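Local coordinates for protein twin-arginine translocation pathway signal (Rhodoferax ferrireducens, PDB 5IM2) that probably serves as the extracellular solute-binding protein of a TRAP transporter, and holds a copurified benzoate between its two domains, at residues A[126-135]-A[251-262]. Residues are numbered along the deposited sequence; the frame is centred on the assembly and turned at random.
Sequences IEVFELPFMM and FDPAGGALYTAT
E130 runs out extended across the side chain of T262, the two crossing at about a right angle, and its OE2 takes the backbone N-H of T262 on the anti lone pair in a nearly straight bond (3.1 Å, 171°). A water on OE2 also bonds T262 OG1, while OE1 is held by T195, so both carboxylate oxygens are gripped. With an alanine here the T262 N-H is likely to lose its acceptor and T195 OG1 its carboxylate mate. I126 meets T262 tip to tip, CD1 lying 3.7 Å from OG1. M135 has CG anti to the backbone N (chi1 173°) and bends at its end, which lays CE against T260 CB (3.6 Å) and A257 CB. Farther along, the F133 ring carries L258 CA over one face, a CH-pi contact 3.9 Å from the centroid, while L258 CD1 touches CE2; F133 N bonds L258 O from above the carbonyl plane. Waters bridge the backbones between, one linking F129 O and L131 O to T260 N. The loop following strand 111-114 is zipped to the connection from strand 247-251 to strand 262-267, which joins the two sheets of the bilobal periplasmic-binding-protein fold, with Y259 close to the bound benzoate.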
loop_
_atom_site.group_PDB
_atom_site.type_symbol
_atom_site.label_atom_id
_atom_site.label_comp_id
_atom_site.label_asym_id
_atom_site.label_seq_id
_atom_site.Cartn_x
_atom_site.Cartn_y
_atom_site.Cartn_z
ATOM N N ILE A 126 -6.247 -9.718 -4.296
ATOM C CA ILE A 126 -5.702 -9.006 -3.150
ATOM C C ILE A 126 -6.378 -7.650 -2.968
ATOM O O ILE A 126 -6.297 -7.037 -1.890
ATOM C CB ILE A 126 -4.176 -8.855 -3.287
ATOM C CG1 ILE A 126 -3.597 -8.421 -1.950
ATOM C CG2 ILE A 126 -3.797 -7.880 -4.372
ATOM C CD1 ILE A 126 -2.073 -8.199 -1.980
ATOM N N GLU A 127 -7.065 -7.174 -4.011
ATOM C CA GLU A 127 -7.726 -5.875 -3.994
ATOM C C GLU A 127 -8.848 -5.763 -2.968
ATOM O O GLU A 127 -9.321 -4.654 -2.723
ATOM C CB GLU A 127 -8.352 -5.559 -5.357
ATOM C CG GLU A 127 -7.458 -5.336 -6.526
ATOM C CD GLU A 127 -8.287 -5.104 -7.811
ATOM O OE1 GLU A 127 -9.473 -5.565 -7.902
ATOM O OE2 GLU A 127 -7.759 -4.468 -8.736
ATOM N N VAL A 128 -9.293 -6.873 -2.375
ATOM C CA VAL A 128 -10.353 -6.826 -1.380
ATOM C C VAL A 128 -9.962 -5.877 -0.243
ATOM O O VAL A 128 -10.821 -5.248 0.393
ATOM C CB VAL A 128 -10.653 -8.261 -0.892
ATOM C CG1 VAL A 128 -9.503 -8.829 -0.071
ATOM C CG2 VAL A 128 -11.977 -8.301 -0.147
ATOM N N PHE A 129 -8.670 -5.763 0.038
ATOM C CA PHE A 129 -8.208 -4.946 1.166
ATOM C C PHE A 129 -8.186 -3.464 0.863
ATOM O O PHE A 129 -8.044 -2.650 1.795
ATOM C CB PHE A 129 -6.821 -5.423 1.604
ATOM C CG PHE A 129 -6.875 -6.756 2.260
ATOM C CD1 PHE A 129 -7.322 -6.881 3.566
ATOM C CD2 PHE A 129 -6.608 -7.920 1.539
ATOM C CE1 PHE A 129 -7.453 -8.112 4.140
ATOM C CE2 PHE A 129 -6.733 -9.161 2.116
ATOM C CZ PHE A 129 -7.167 -9.266 3.404
ATOM N N GLU A 130 -8.382 -3.114 -0.405
ATOM C CA GLU A 130 -8.426 -1.747 -0.901
ATOM C C GLU A 130 -9.850 -1.227 -1.041
ATOM O O GLU A 130 -10.041 -0.063 -1.407
ATOM C CB GLU A 130 -7.708 -1.652 -2.258
ATOM C CG GLU A 130 -6.235 -2.025 -2.118
ATOM C CD GLU A 130 -5.436 -1.954 -3.404
ATOM O OE1 GLU A 130 -6.023 -1.799 -4.485
ATOM O OE2 GLU A 130 -4.200 -2.069 -3.312
ATOM N N LEU A 131 -10.854 -2.031 -0.687
ATOM C CA LEU A 131 -12.241 -1.615 -0.779
ATOM C C LEU A 131 -12.581 -0.641 0.341
ATOM O O LEU A 131 -11.864 -0.538 1.340
ATOM C CB LEU A 131 -13.168 -2.833 -0.720
ATOM C CG LEU A 131 -12.985 -3.863 -1.842
ATOM C CD1 LEU A 131 -13.797 -5.066 -1.545
ATOM C CD2 LEU A 131 -13.396 -3.277 -3.167
ATOM N N PRO A 132 -13.667 0.102 0.210
ATOM C CA PRO A 132 -13.916 1.162 1.187
ATOM C C PRO A 132 -14.125 0.596 2.589
ATOM O O PRO A 132 -14.826 -0.406 2.782
ATOM C CB PRO A 132 -15.168 1.858 0.640
ATOM C CG PRO A 132 -15.058 1.652 -0.797
ATOM C CD PRO A 132 -14.530 0.254 -0.970
ATOM N N PHE A 133 -13.501 1.246 3.565
ATOM C CA PHE A 133 -13.774 0.992 4.992
ATOM C C PHE A 133 -13.617 -0.496 5.343
ATOM O O PHE A 133 -14.516 -1.134 5.916
ATOM C CB PHE A 133 -15.155 1.534 5.365
ATOM C CG PHE A 133 -15.258 3.025 5.186
ATOM C CD1 PHE A 133 -14.723 3.871 6.123
ATOM C CD2 PHE A 133 -15.841 3.575 4.063
ATOM C CE1 PHE A 133 -14.769 5.217 5.972
ATOM C CE2 PHE A 133 -15.899 4.934 3.903
ATOM C CZ PHE A 133 -15.378 5.773 4.868
ATOM N N MET A 134 -12.461 -1.058 4.957
ATOM C CA MET A 134 -12.071 -2.434 5.291
ATOM C C MET A 134 -11.113 -2.517 6.474
ATOM O O MET A 134 -11.243 -3.423 7.313
ATOM C CB MET A 134 -11.413 -3.120 4.094
ATOM C CG MET A 134 -12.317 -3.434 2.944
ATOM S SD MET A 134 -13.502 -4.740 3.339
ATOM C CE MET A 134 -12.424 -6.116 3.525
ATOM N N MET A 135 -10.170 -1.595 6.577
ATOM C CA MET A 135 -9.062 -1.755 7.514
ATOM C C MET A 135 -9.428 -1.299 8.914
ATOM O O MET A 135 -10.159 -0.337 9.111
ATOM C CB MET A 135 -7.850 -0.959 7.021
ATOM C CG MET A 135 -6.691 -0.916 8.002
ATOM S SD MET A 135 -5.257 0.010 7.420
ATOM C CE MET A 135 -6.034 1.430 6.863
ATOM N N PHE A 251 -9.727 11.021 8.245
ATOM C CA PHE A 251 -10.953 10.478 8.813
ATOM C C PHE A 251 -10.737 10.173 10.287
ATOM O O PHE A 251 -9.769 9.496 10.642
ATOM C CB PHE A 251 -11.366 9.206 8.069
ATOM C CG PHE A 251 -12.007 9.490 6.754
ATOM C CD1 PHE A 251 -11.241 9.815 5.662
ATOM C CD2 PHE A 251 -13.383 9.513 6.637
ATOM C CE1 PHE A 251 -11.845 10.118 4.444
ATOM C CE2 PHE A 251 -13.984 9.802 5.421
ATOM C CZ PHE A 251 -13.229 10.118 4.349
ATOM N N ASP A 252 -11.616 10.685 11.138
ATOM C CA ASP A 252 -11.534 10.324 12.547
ATOM C C ASP A 252 -11.580 8.800 12.666
ATOM O O ASP A 252 -12.416 8.155 12.015
ATOM C CB ASP A 252 -12.672 10.952 13.350
ATOM C CG ASP A 252 -12.466 10.814 14.853
ATOM O OD1 ASP A 252 -11.801 11.692 15.439
ATOM O OD2 ASP A 252 -12.951 9.826 15.445
ATOM N N PRO A 253 -10.714 8.187 13.480
ATOM C CA PRO A 253 -10.711 6.718 13.581
ATOM C C PRO A 253 -12.065 6.109 13.899
ATOM O O PRO A 253 -12.340 4.979 13.476
ATOM C CB PRO A 253 -9.716 6.454 14.717
ATOM C CG PRO A 253 -8.935 7.681 14.856
ATOM C CD PRO A 253 -9.820 8.811 14.462
ATOM N N ALA A 254 -12.906 6.809 14.663
ATOM C CA ALA A 254 -14.242 6.313 14.985
ATOM C C ALA A 254 -15.047 5.962 13.745
ATOM O O ALA A 254 -15.964 5.136 13.819
ATOM C CB ALA A 254 -15.014 7.352 15.811
ATOM N N GLY A 255 -14.758 6.602 12.617
ATOM C CA GLY A 255 -15.471 6.357 11.381
ATOM C C GLY A 255 -14.847 5.317 10.489
ATOM O O GLY A 255 -15.392 5.012 9.420
ATOM N N GLY A 256 -13.715 4.754 10.887
ATOM C CA GLY A 256 -13.006 3.824 10.028
ATOM C C GLY A 256 -12.009 4.507 9.118
ATOM O O GLY A 256 -11.690 5.690 9.237
ATOM N N ALA A 257 -11.471 3.699 8.207
ATOM C CA ALA A 257 -10.445 4.126 7.273
ATOM C C ALA A 257 -11.035 4.067 5.879
ATOM O O ALA A 257 -11.455 3.000 5.427
ATOM C CB ALA A 257 -9.213 3.228 7.363
ATOM N N LEU A 258 -11.025 5.191 5.181
ATOM C CA LEU A 258 -11.644 5.221 3.868
ATOM C C LEU A 258 -11.032 4.167 2.948
ATOM O O LEU A 258 -11.756 3.426 2.275
ATOM C CB LEU A 258 -11.502 6.615 3.251
ATOM C CG LEU A 258 -12.042 6.706 1.808
ATOM C CD1 LEU A 258 -13.524 6.467 1.799
ATOM C CD2 LEU A 258 -11.723 8.065 1.245
ATOM N N TYR A 259 -9.699 4.099 2.873
ATOM C CA TYR A 259 -9.049 3.069 2.068
ATOM C C TYR A 259 -7.637 2.830 2.598
ATOM O O TYR A 259 -7.079 3.629 3.348
ATOM C CB TYR A 259 -8.992 3.450 0.559
ATOM C CG TYR A 259 -7.837 4.357 0.257
ATOM C CD1 TYR A 259 -7.910 5.713 0.506
ATOM C CD2 TYR A 259 -6.639 3.837 -0.207
ATOM C CE1 TYR A 259 -6.810 6.546 0.294
ATOM C CE2 TYR A 259 -5.536 4.660 -0.428
ATOM C CZ TYR A 259 -5.631 6.008 -0.169
ATOM O OH TYR A 259 -4.530 6.816 -0.380
ATOM N N THR A 260 -7.068 1.714 2.163
ATOM C CA THR A 260 -5.629 1.494 2.206
ATOM C C THR A 260 -5.213 0.802 0.913
ATOM O O THR A 260 -6.044 0.310 0.138
ATOM C CB THR A 260 -5.226 0.710 3.458
ATOM O OG1 THR A 260 -3.801 0.689 3.545
ATOM C CG2 THR A 260 -5.766 -0.717 3.452
ATOM N N ALA A 261 -3.913 0.807 0.653
ATOM C CA ALA A 261 -3.352 0.107 -0.491
ATOM C C ALA A 261 -2.511 -1.063 -0.003
ATOM O O ALA A 261 -1.973 -1.036 1.095
ATOM C CB ALA A 261 -2.512 1.045 -1.367
ATOM N N THR A 262 -2.422 -2.097 -0.831
ATOM C CA THR A 262 -1.643 -3.279 -0.531
ATOM C C THR A 262 -0.273 -3.207 -1.170
ATOM O O THR A 262 -0.083 -2.612 -2.229
ATOM C CB THR A 262 -2.339 -4.555 -1.000
ATOM O OG1 THR A 262 -2.552 -4.517 -2.409
ATOM C CG2 THR A 262 -3.638 -4.703 -0.302
HETATM O O HOH W 1 -9.284 -0.296 2.112
HETATM O O HOH W 2 -2.655 -3.429 -4.864
HETATM O O HOH W 3 -10.073 0.540 4.629
HETATM O O HOH W 4 -12.468 0.984 8.054
#